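Local coordinates for protein Cow rumen GH26 endo-mannanase (Metagenome, PDB 6UEH) that hydrolyses internal beta-1,4-mannosidic linkages of mannans, galactomannan probably among them, as a family 26 endo-mannanase carrying a calcium-binding accessory domain, at residues Q174-G179 against G183-E188; A201-D206 against I225-E230; F207-P212 against W216-T221. One frame throughout, in Å; residues are numbered along the deposited sequence.

Contact 1. Residues Q174-G179 against G183-E188; sequences QEIYGG and GDYELE
E175 opens this contact by laying its carboxylate beside the near end of Y185: OE1 of E175 lies 4.0 Å from CB of Y185, and the carboxylate and ring planes are turned 35° apart. That is packing alone, because the polar end of E175 is spent on salt bridges to R203 and R223. I176 supplies the apolar partner. Its CG2 presses on the aromatic carbon CD1 of Y185 at 3.5 Å, while the other branch, with CG1 anti to the backbone N (chi1 -166°), carries CD1 to within 4.0 Å of E188 OE2, an oxygen that accepts from G453 N. The backbone N of I176 gives its hydrogen to a water, 2.8 Å from its oxygen, which in turn donates to Y185 O and E188 OE1; one water thus ties both segments together. Farther on, G178 CA sits at the ring edge of Y185, close to its plane. The backbone N-H of G179 makes a nearly straight bond to the phenol, N to Y185 OH 2.9 Å at 162°. The positive phi of G179 would push any side chain into the carbonyl oxygen of G178, so only glycine fits comfortably.

The arrangement is a short loop closing on itself between strand 169-174 and helix 187-196, with D184 capping the turn into that helix by accepting from E186 N. R223 adds a cation-pi contact to Y185, and the strand 202-206 and the helix 454-457 flank the loop through R203 and I456.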
loop_
_atom_site.group_PDB
_atom_site.type_symbol
_atom_site.label_atom_id
_atom_site.label_comp_id
_atom_site.label_asym_id
_atom_site.label_seq_id
_atom_site.Cartn_x
_atom_site.Cartn_y
_atom_site.Cartn_z
ATOM N N GLN A 174 -1.735 -0.737 16.069
ATOM C CA GLN A 174 -1.007 -1.937 16.464
ATOM C C GLN A 174 -0.715 -1.904 17.960
ATOM O O GLN A 174 -0.271 -0.879 18.483
ATOM C CB GLN A 174 0.301 -2.064 15.677
ATOM C CG GLN A 174 1.061 -3.359 15.932
ATOM C CD GLN A 174 0.471 -4.539 15.176
ATOM O OE1 GLN A 174 -0.240 -4.363 14.186
ATOM N NE2 GLN A 174 0.763 -5.748 15.640
ATOM N N GLU A 175 -0.965 -3.017 18.646
ATOM C CA GLU A 175 -0.643 -3.125 20.065
ATOM C C GLU A 175 0.831 -3.473 20.244
ATOM O O GLU A 175 1.495 -3.913 19.307
ATOM C CB GLU A 175 -1.517 -4.176 20.760
ATOM C CG GLU A 175 -1.125 -5.619 20.464
ATOM C CD GLU A 175 -1.857 -6.620 21.344
ATOM O OE1 GLU A 175 -2.753 -6.205 22.109
ATOM O OE2 GLU A 175 -1.534 -7.825 21.275
ATOM N N ILE A 176 1.329 -3.280 21.459
ATOM C CA ILE A 176 2.737 -3.495 21.767
ATOM C C ILE A 176 3.113 -4.975 21.642
ATOM O O ILE A 176 2.256 -5.856 21.746
ATOM C CB ILE A 176 3.066 -2.981 23.194
ATOM C CG1 ILE A 176 4.578 -2.864 23.419
ATOM C CG2 ILE A 176 2.395 -3.851 24.252
ATOM C CD1 ILE A 176 5.215 -1.662 22.742
ATOM N N TYR A 177 4.392 -5.238 21.387
ATOM C CA TYR A 177 4.917 -6.601 21.369
ATOM C C TYR A 177 4.698 -7.275 22.718
ATOM O O TYR A 177 4.589 -6.601 23.744
ATOM C CB TYR A 177 6.407 -6.599 21.016
ATOM C CG TYR A 177 7.252 -5.732 21.927
ATOM C CD1 TYR A 177 7.739 -6.220 23.135
ATOM C CD2 TYR A 177 7.564 -4.423 21.577
ATOM C CE1 TYR A 177 8.511 -5.429 23.969
ATOM C CE2 TYR A 177 8.333 -3.626 22.402
ATOM C CZ TYR A 177 8.804 -4.132 23.596
ATOM O OH TYR A 177 9.571 -3.335 24.419
ATOM N N GLY A 178 4.640 -8.605 22.712
ATOM C CA GLY A 178 4.394 -9.373 23.921
ATOM C C GLY A 178 5.363 -9.042 25.040
ATOM O O GLY A 178 6.575 -9.077 24.849
ATOM N N GLY A 179 4.824 -8.701 26.206
ATOM C CA GLY A 179 5.646 -8.334 27.345
ATOM C C GLY A 179 5.920 -6.842 27.434
ATOM O O GLY A 179 6.327 -6.343 28.483
ATOM N N GLY A 183 3.551 -5.039 30.529
ATOM C CA GLY A 183 2.326 -5.815 30.560
ATOM C C GLY A 183 1.068 -5.047 30.197
ATOM O O GLY A 183 0.001 -5.640 30.046
ATOM N N ASP A 184 1.183 -3.729 30.054
ATOM C CA ASP A 184 0.020 -2.899 29.749
ATOM C C ASP A 184 -0.209 -2.764 28.242
ATOM O O ASP A 184 0.267 -1.822 27.610
ATOM C CB ASP A 184 0.176 -1.515 30.387
ATOM C CG ASP A 184 -1.021 -0.616 30.135
ATOM O OD1 ASP A 184 -2.114 -1.139 29.827
ATOM O OD2 ASP A 184 -0.869 0.618 30.253
ATOM N N TYR A 185 -0.963 -3.702 27.677
ATOM C CA TYR A 185 -1.224 -3.717 26.240
ATOM C C TYR A 185 -2.211 -2.641 25.802
ATOM O O TYR A 185 -2.428 -2.443 24.609
ATOM C CB TYR A 185 -1.751 -5.088 25.808
ATOM C CG TYR A 185 -0.753 -6.203 25.982
ATOM C CD1 TYR A 185 0.162 -6.498 24.983
ATOM C CD2 TYR A 185 -0.720 -6.961 27.146
ATOM C CE1 TYR A 185 1.082 -7.514 25.134
ATOM C CE2 TYR A 185 0.196 -7.981 27.306
ATOM C CZ TYR A 185 1.094 -8.252 26.295
ATOM O OH TYR A 185 2.013 -9.264 26.443
ATOM N N GLU A 186 -2.804 -1.944 26.764
ATOM C CA GLU A 186 -3.854 -0.982 26.452
ATOM C C GLU A 186 -3.348 0.453 26.371
ATOM O O GLU A 186 -4.098 1.350 25.987
ATOM C CB GLU A 186 -4.977 -1.075 27.490
ATOM C CG GLU A 186 -5.505 -2.482 27.695
ATOM C CD GLU A 186 -5.938 -3.136 26.394
ATOM O OE1 GLU A 186 -5.636 -4.333 26.201
ATOM O OE2 GLU A 186 -6.581 -2.456 25.566
ATOM N N LEU A 187 -2.080 0.659 26.722
ATOM C CA LEU A 187 -1.485 1.997 26.799
ATOM C C LEU A 187 -1.748 2.841 25.551
ATOM O O LEU A 187 -2.318 3.927 25.642
ATOM C CB LEU A 187 0.024 1.890 27.043
ATOM C CG LEU A 187 0.785 3.144 27.489
ATOM C CD1 LEU A 187 2.004 2.751 28.298
ATOM C CD2 LEU A 187 1.206 4.010 26.310
ATOM N N GLU A 188 -1.326 2.339 24.391
ATOM C CA GLU A 188 -1.510 3.055 23.131
ATOM C C GLU A 188 -2.980 3.370 22.868
ATOM O O GLU A 188 -3.317 4.431 22.345
ATOM C CB GLU A 188 -0.943 2.246 21.959
ATOM C CG GLU A 188 0.561 2.377 21.759
ATOM C CD GLU A 188 1.366 1.461 22.660
ATOM O OE1 GLU A 188 0.768 0.795 23.533
ATOM O OE2 GLU A 188 2.601 1.402 22.487
HETATM O O HOH W 1 -0.242 -1.679 23.065
#

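Contact 2. Residues A201-D206 against I225-E230; sequences AIRGFD and IEWVKE
W227 lays one face of its indole over R203, and this pair carries most of the contact between helix 225-230 and strand 202-206. The side chain leaves the helix with CG anti to the backbone N, which directs the indole toward the strand. Its own CB meets the rim of F205 at 4.0 Å from CZ. The five-membered ring then receives CB of R203 in a CH-pi contact, 3.4 Å from its centroid and 13° off the normal. Extended from CG to NE, the arginine runs on across the six-membered ring, its CD 3.5 Å from W227 CE3, before the guanidinium, steeply tilted to the indole, goes to its salt-bridge partners E175 and E186. The indole N-H finishes the grip: NE1 donates to A201 O at 3.2 Å. A201 O sits near the plane of the indole, whereas NE1 approaches from above the carbonyl plane, and the bent angle of 141° is consistent with the N-H being shared with a second, weak bond to I234 O. A leucine at W227 would probably leave A201 O without this donor and CB and CD of R203 without the flat surface they pack against, the aliphatic stem of the arginine being less firmly fixed.

The strand and helix run nearly antiparallel, their axes 9.8 Å apart at closest approach and at 157°. This is how a beta-alpha-beta unit packs its helix on its strands, here 202-206, 220-230 and 234-238, one of the repeated units of the TIM barrel to which family 26 glycoside hydrolases belong.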
loop_
_atom_site.group_PDB
_atom_site.type_symbol
_atom_site.label_atom_id
_atom_site.label_comp_id
_atom_site.label_asym_id
_atom_site.label_seq_id
_atom_site.Cartn_x
_atom_site.Cartn_y
_atom_site.Cartn_z
ATOM N N ALA A 201 -11.004 1.304 15.445
ATOM C CA ALA A 201 -11.890 0.186 15.146
ATOM C C ALA A 201 -11.095 -1.103 14.970
ATOM O O ALA A 201 -11.511 -2.172 15.424
ATOM C CB ALA A 201 -12.713 0.479 13.898
ATOM N N ILE A 202 -9.949 -0.987 14.309
ATOM C CA ILE A 202 -9.082 -2.126 14.030
ATOM C C ILE A 202 -7.928 -2.186 15.030
ATOM O O ILE A 202 -7.286 -1.176 15.309
ATOM C CB ILE A 202 -8.522 -2.056 12.586
ATOM C CG1 ILE A 202 -9.650 -2.259 11.571
ATOM C CG2 ILE A 202 -7.418 -3.080 12.373
ATOM C CD1 ILE A 202 -9.214 -2.116 10.126
ATOM N N ARG A 203 -7.678 -3.368 15.581
ATOM C CA ARG A 203 -6.532 -3.558 16.464
ATOM C C ARG A 203 -5.543 -4.527 15.823
ATOM O O ARG A 203 -5.935 -5.573 15.307
ATOM C CB ARG A 203 -6.983 -4.068 17.836
ATOM C CG ARG A 203 -5.859 -4.258 18.848
ATOM C CD ARG A 203 -6.417 -4.337 20.267
ATOM N NE ARG A 203 -5.387 -4.616 21.265
ATOM C CZ ARG A 203 -5.463 -4.244 22.539
ATOM N NH1 ARG A 203 -6.515 -3.561 22.971
ATOM N NH2 ARG A 203 -4.481 -4.540 23.382
ATOM N N GLY A 204 -4.265 -4.159 15.841
ATOM C CA GLY A 204 -3.228 -4.977 15.242
ATOM C C GLY A 204 -2.521 -5.847 16.261
ATOM O O GLY A 204 -2.145 -5.379 17.337
ATOM N N PHE A 205 -2.346 -7.120 15.919
ATOM C CA PHE A 205 -1.697 -8.084 16.797
ATOM C C PHE A 205 -0.510 -8.729 16.086
ATOM O O PHE A 205 -0.200 -8.384 14.946
ATOM C CB PHE A 205 -2.686 -9.167 17.246
ATOM C CG PHE A 205 -3.924 -8.632 17.921
ATOM C CD1 PHE A 205 -5.031 -8.257 17.175
ATOM C CD2 PHE A 205 -3.988 -8.527 19.301
ATOM C CE1 PHE A 205 -6.176 -7.775 17.794
ATOM C CE2 PHE A 205 -5.127 -8.048 19.926
ATOM C CZ PHE A 205 -6.222 -7.677 19.172
ATOM N N ASP A 206 0.145 -9.670 16.759
ATOM C CA ASP A 206 1.255 -10.413 16.162
ATOM C C ASP A 206 1.458 -11.741 16.885
ATOM O O ASP A 206 1.447 -11.791 18.113
ATOM C CB ASP A 206 2.548 -9.592 16.203
ATOM C CG ASP A 206 3.554 -10.035 15.151
ATOM O OD1 ASP A 206 4.077 -11.166 15.258
ATOM O OD2 ASP A 206 3.825 -9.247 14.220
ATOM N N ILE A 225 -9.635 -12.296 20.860
ATOM C CA ILE A 225 -10.996 -12.694 21.194
ATOM C C ILE A 225 -11.715 -11.579 21.950
ATOM O O ILE A 225 -12.865 -11.252 21.648
ATOM C CB ILE A 225 -11.010 -13.983 22.035
ATOM C CG1 ILE A 225 -10.486 -15.157 21.203
ATOM C CG2 ILE A 225 -12.410 -14.272 22.558
ATOM C CD1 ILE A 225 -10.368 -16.452 21.974
ATOM N N GLU A 226 -11.022 -10.991 22.920
ATOM C CA GLU A 226 -11.574 -9.896 23.707
ATOM C C GLU A 226 -11.959 -8.722 22.810
ATOM O O GLU A 226 -13.055 -8.174 22.927
ATOM C CB GLU A 226 -10.568 -9.446 24.773
ATOM C CG GLU A 226 -11.164 -8.631 25.914
ATOM C CD GLU A 226 -11.339 -7.164 25.571
ATOM O OE1 GLU A 226 -10.653 -6.678 24.645
ATOM O OE2 GLU A 226 -12.164 -6.496 26.230
ATOM N N TRP A 227 -11.056 -8.349 21.910
ATOM C CA TRP A 227 -11.277 -7.207 21.027
ATOM C C TRP A 227 -12.496 -7.416 20.135
ATOM O O TRP A 227 -13.343 -6.532 20.008
ATOM C CB TRP A 227 -10.038 -6.948 20.165
ATOM C CG TRP A 227 -10.139 -5.702 19.335
ATOM C CD1 TRP A 227 -10.367 -5.624 17.989
ATOM C CD2 TRP A 227 -10.028 -4.354 19.801
ATOM N NE1 TRP A 227 -10.401 -4.310 17.590
ATOM C CE2 TRP A 227 -10.198 -3.509 18.685
ATOM C CE3 TRP A 227 -9.802 -3.775 21.054
ATOM C CZ2 TRP A 227 -10.140 -2.122 18.782
ATOM C CZ3 TRP A 227 -9.749 -2.397 21.150
ATOM C CH2 TRP A 227 -9.917 -1.587 20.021
ATOM N N VAL A 228 -12.585 -8.593 19.528
ATOM C CA VAL A 228 -13.650 -8.880 18.575
ATOM C C VAL A 228 -14.968 -9.227 19.262
ATOM O O VAL A 228 -15.993 -8.597 19.003
ATOM C CB VAL A 228 -13.260 -10.036 17.633
ATOM C CG1 VAL A 228 -14.436 -10.426 16.749
ATOM C CG2 VAL A 228 -12.052 -9.652 16.789
ATOM N N LYS A 229 -14.934 -10.221 20.142
ATOM C CA LYS A 229 -16.157 -10.778 20.712
ATOM C C LYS A 229 -16.750 -9.932 21.838
ATOM O O LYS A 229 -17.958 -9.961 22.068
ATOM C CB LYS A 229 -15.897 -12.200 21.218
ATOM C CG LYS A 229 -15.397 -13.155 20.141
ATOM C CD LYS A 229 -16.524 -13.632 19.233
ATOM C CE LYS A 229 -17.332 -14.741 19.895
ATOM N NZ LYS A 229 -18.447 -15.227 19.035
ATOM N N GLU A 230 -15.910 -9.178 22.540
ATOM C CA GLU A 230 -16.392 -8.408 23.683
ATOM C C GLU A 230 -16.467 -6.906 23.413
ATOM O O GLU A 230 -17.334 -6.223 23.956
ATOM C CB GLU A 230 -15.518 -8.677 24.910
ATOM C CG GLU A 230 -15.638 -10.103 25.434
ATOM C CD GLU A 230 -14.923 -10.311 26.754
ATOM O OE1 GLU A 230 -14.056 -9.482 27.103
ATOM O OE2 GLU A 230 -15.230 -11.307 27.443
#

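Contact 3. Residues F207-P212 against W216-T221; sequences FMNYNP and WDDQTT
N209 O accepts from W216 N at 2.9 Å, joining a type I turn at F207-Y210 to the backbone that leads into helix 220-230. In this beta-alpha loop of the TIM barrel, the N209 side chain lies alongside W216 and points the same way, its CB making a CH-pi contact over one face of the indole five-membered ring, 4.0 Å from the centroid. Its amide ND2 gives D218 OD2 a straight 2.7 Å bond, meeting the carboxylate on its anti side with the two planes 76° apart. A water links N209 N to the same oxygen, so OD2 takes two donors. The other oxygen, OD1, accepts from both OG1 and N of T220, the latter closing an Asx turn; D217 makes a similar turn with Q219 N. F207 carries T220 CG2 over one face, a second CH-pi contact, and T221 OG1 at its edge. T221 OG1 is itself hydrogen-bonded to Q295 of helix 280-301. Y210, with CG anti to its carbonyl carbon (chi1 -59°), extends its phenol toward the start of the helix. T221 N gives Y210 OH a weak bond of 3.4 Å, and a second water donates to D217 OD1 while accepting from that same hydroxyl.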
loop_
_atom_site.group_PDB
_atom_site.type_symbol
_atom_site.label_atom_id
_atom_site.label_comp_id
_atom_site.label_asym_id
_atom_site.label_seq_id
_atom_site.Cartn_x
_atom_site.Cartn_y
_atom_site.Cartn_z
ATOM N N PHE A 207 1.654 -12.810 16.117
ATOM C CA PHE A 207 1.756 -14.153 16.680
ATOM C C PHE A 207 3.189 -14.667 16.773
ATOM O O PHE A 207 3.410 -15.873 16.868
ATOM C CB PHE A 207 0.918 -15.134 15.854
ATOM C CG PHE A 207 -0.561 -14.944 16.011
ATOM C CD1 PHE A 207 -1.234 -15.519 17.077
ATOM C CD2 PHE A 207 -1.279 -14.187 15.101
ATOM C CE1 PHE A 207 -2.596 -15.341 17.233
ATOM C CE2 PHE A 207 -2.639 -14.009 15.251
ATOM C CZ PHE A 207 -3.298 -14.586 16.318
ATOM N N MET A 208 4.157 -13.755 16.770
ATOM C CA MET A 208 5.566 -14.135 16.704
ATOM C C MET A 208 6.032 -14.993 17.883
ATOM O O MET A 208 6.922 -15.831 17.731
ATOM C CB MET A 208 6.440 -12.880 16.606
ATOM C CG MET A 208 6.241 -11.896 17.747
ATOM S SD MET A 208 7.110 -10.339 17.470
ATOM C CE MET A 208 8.800 -10.918 17.386
ATOM N N ASN A 209 5.429 -14.802 19.053
ATOM C CA ASN A 209 5.912 -15.480 20.255
ATOM C C ASN A 209 5.396 -16.908 20.412
ATOM O O ASN A 209 5.792 -17.618 21.335
ATOM C CB ASN A 209 5.564 -14.655 21.494
ATOM C CG ASN A 209 6.408 -13.404 21.604
ATOM O OD1 ASN A 209 7.608 -13.431 21.329
ATOM N ND2 ASN A 209 5.785 -12.294 21.992
ATOM N N TYR A 210 4.521 -17.330 19.507
ATOM C CA TYR A 210 4.102 -18.724 19.456
ATOM C C TYR A 210 5.003 -19.486 18.488
ATOM O O TYR A 210 4.532 -20.013 17.481
ATOM C CB TYR A 210 2.642 -18.847 19.020
ATOM C CG TYR A 210 1.638 -18.131 19.902
ATOM C CD1 TYR A 210 1.073 -18.761 21.006
ATOM C CD2 TYR A 210 1.237 -16.832 19.614
ATOM C CE1 TYR A 210 0.143 -18.110 21.806
ATOM C CE2 TYR A 210 0.310 -16.174 20.405
ATOM C CZ TYR A 210 -0.233 -16.816 21.499
ATOM O OH TYR A 210 -1.156 -16.158 22.282
ATOM N N ASN A 211 6.298 -19.537 18.794
ATOM C CA ASN A 211 7.288 -20.119 17.886
ATOM C C ASN A 211 8.045 -21.291 18.527
ATOM O O ASN A 211 8.019 -21.454 19.745
ATOM C CB ASN A 211 8.271 -19.036 17.431
ATOM C CG ASN A 211 9.164 -18.554 18.554
ATOM O OD1 ASN A 211 10.167 -19.192 18.879
ATOM N ND2 ASN A 211 8.811 -17.419 19.149
ATOM N N PRO A 212 8.716 -22.120 17.705
ATOM C CA PRO A 212 9.406 -23.299 18.246
ATOM C C PRO A 212 10.773 -23.031 18.882
ATOM O O PRO A 212 11.402 -23.981 19.351
ATOM C CB PRO A 212 9.579 -24.199 17.011
ATOM C CG PRO A 212 8.638 -23.653 15.982
ATOM C CD PRO A 212 8.609 -22.185 16.239
ATOM N N TRP A 216 6.459 -18.718 23.935
ATOM C CA TRP A 216 5.736 -18.625 25.195
ATOM C C TRP A 216 4.306 -18.187 24.906
ATOM O O TRP A 216 3.870 -18.213 23.754
ATOM C CB TRP A 216 6.435 -17.667 26.170
ATOM C CG TRP A 216 6.755 -16.294 25.631
ATOM C CD1 TRP A 216 7.629 -15.987 24.626
ATOM C CD2 TRP A 216 6.234 -15.043 26.102
ATOM N NE1 TRP A 216 7.668 -14.627 24.430
ATOM C CE2 TRP A 216 6.822 -14.024 25.324
ATOM C CE3 TRP A 216 5.320 -14.687 27.099
ATOM C CZ2 TRP A 216 6.527 -12.674 25.512
ATOM C CZ3 TRP A 216 5.029 -13.344 27.286
ATOM C CH2 TRP A 216 5.630 -12.356 26.497
ATOM N N ASP A 217 3.577 -17.802 25.947
ATOM C CA ASP A 217 2.175 -17.420 25.805
ATOM C C ASP A 217 1.979 -15.959 26.199
ATOM O O ASP A 217 1.802 -15.656 27.377
ATOM C CB ASP A 217 1.286 -18.332 26.667
ATOM C CG ASP A 217 -0.202 -18.167 26.373
ATOM O OD1 ASP A 217 -0.589 -17.184 25.708
ATOM O OD2 ASP A 217 -0.993 -19.024 26.823
ATOM N N ASP A 218 2.002 -15.058 25.218
ATOM C CA ASP A 218 1.851 -13.634 25.513
ATOM C C ASP A 218 0.388 -13.199 25.474
ATOM O O ASP A 218 0.092 -12.003 25.442
ATOM C CB ASP A 218 2.695 -12.774 24.554
ATOM C CG ASP A 218 2.271 -12.898 23.089
ATOM O OD1 ASP A 218 1.159 -13.384 22.793
ATOM O OD2 ASP A 218 3.065 -12.478 22.220
ATOM N N GLN A 219 -0.512 -14.182 25.460
ATOM C CA GLN A 219 -1.957 -13.955 25.554
ATOM C C GLN A 219 -2.539 -13.154 24.388
ATOM O O GLN A 219 -3.588 -12.521 24.529
ATOM C CB GLN A 219 -2.295 -13.255 26.876
ATOM C CG GLN A 219 -2.088 -14.120 28.109
ATOM C CD GLN A 219 -3.230 -15.094 28.333
ATOM O OE1 GLN A 219 -4.396 -14.704 28.356
ATOM N NE2 GLN A 219 -2.899 -16.370 28.494
ATOM N N THR A 220 -1.869 -13.191 23.240
ATOM C CA THR A 220 -2.358 -12.501 22.048
ATOM C C THR A 220 -3.738 -13.016 21.637
ATOM O O THR A 220 -4.647 -12.229 21.388
ATOM C CB THR A 220 -1.384 -12.655 20.859
ATOM O OG1 THR A 220 -0.214 -11.858 21.089
ATOM C CG2 THR A 220 -2.040 -12.203 19.559
ATOM N N THR A 221 -3.884 -14.337 21.586
ATOM C CA THR A 221 -5.133 -14.966 21.164
ATOM C C THR A 221 -6.312 -14.534 22.033
ATOM O O THR A 221 -7.393 -14.242 21.521
ATOM C CB THR A 221 -5.013 -16.502 21.186
ATOM O OG1 THR A 221 -3.929 -16.904 20.338
ATOM C CG2 THR A 221 -6.303 -17.153 20.697
HETATM O O HOH W 2 2.968 -13.400 19.624
HETATM O O HOH W 3 -2.716 -17.586 24.147
#

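All three contacts fall in the first two beta-alpha steps of the barrel. The loops of contacts 1 and 3 follow the C-terminal ends of strands 169-174 and 202-206, the end where a TIM barrel normally holds its catalytic site. Contacts 1 and 2, centres about 12 Å apart, are bridged by charge: R203 NH2 reaches E175 OE1 at 2.7 Å and its NH1 reaches E186 OE2 at 2.8 Å. Contact 3 is nested inside the chain loop that contact 2 closes, both using helix 220-230, and F205 CB packs on T220 CG2 at 3.9 Å. Between contacts 1 and 3, W216 CH2 comes 3.6 Å from G178 C. The calcium site belongs to the accessory domain.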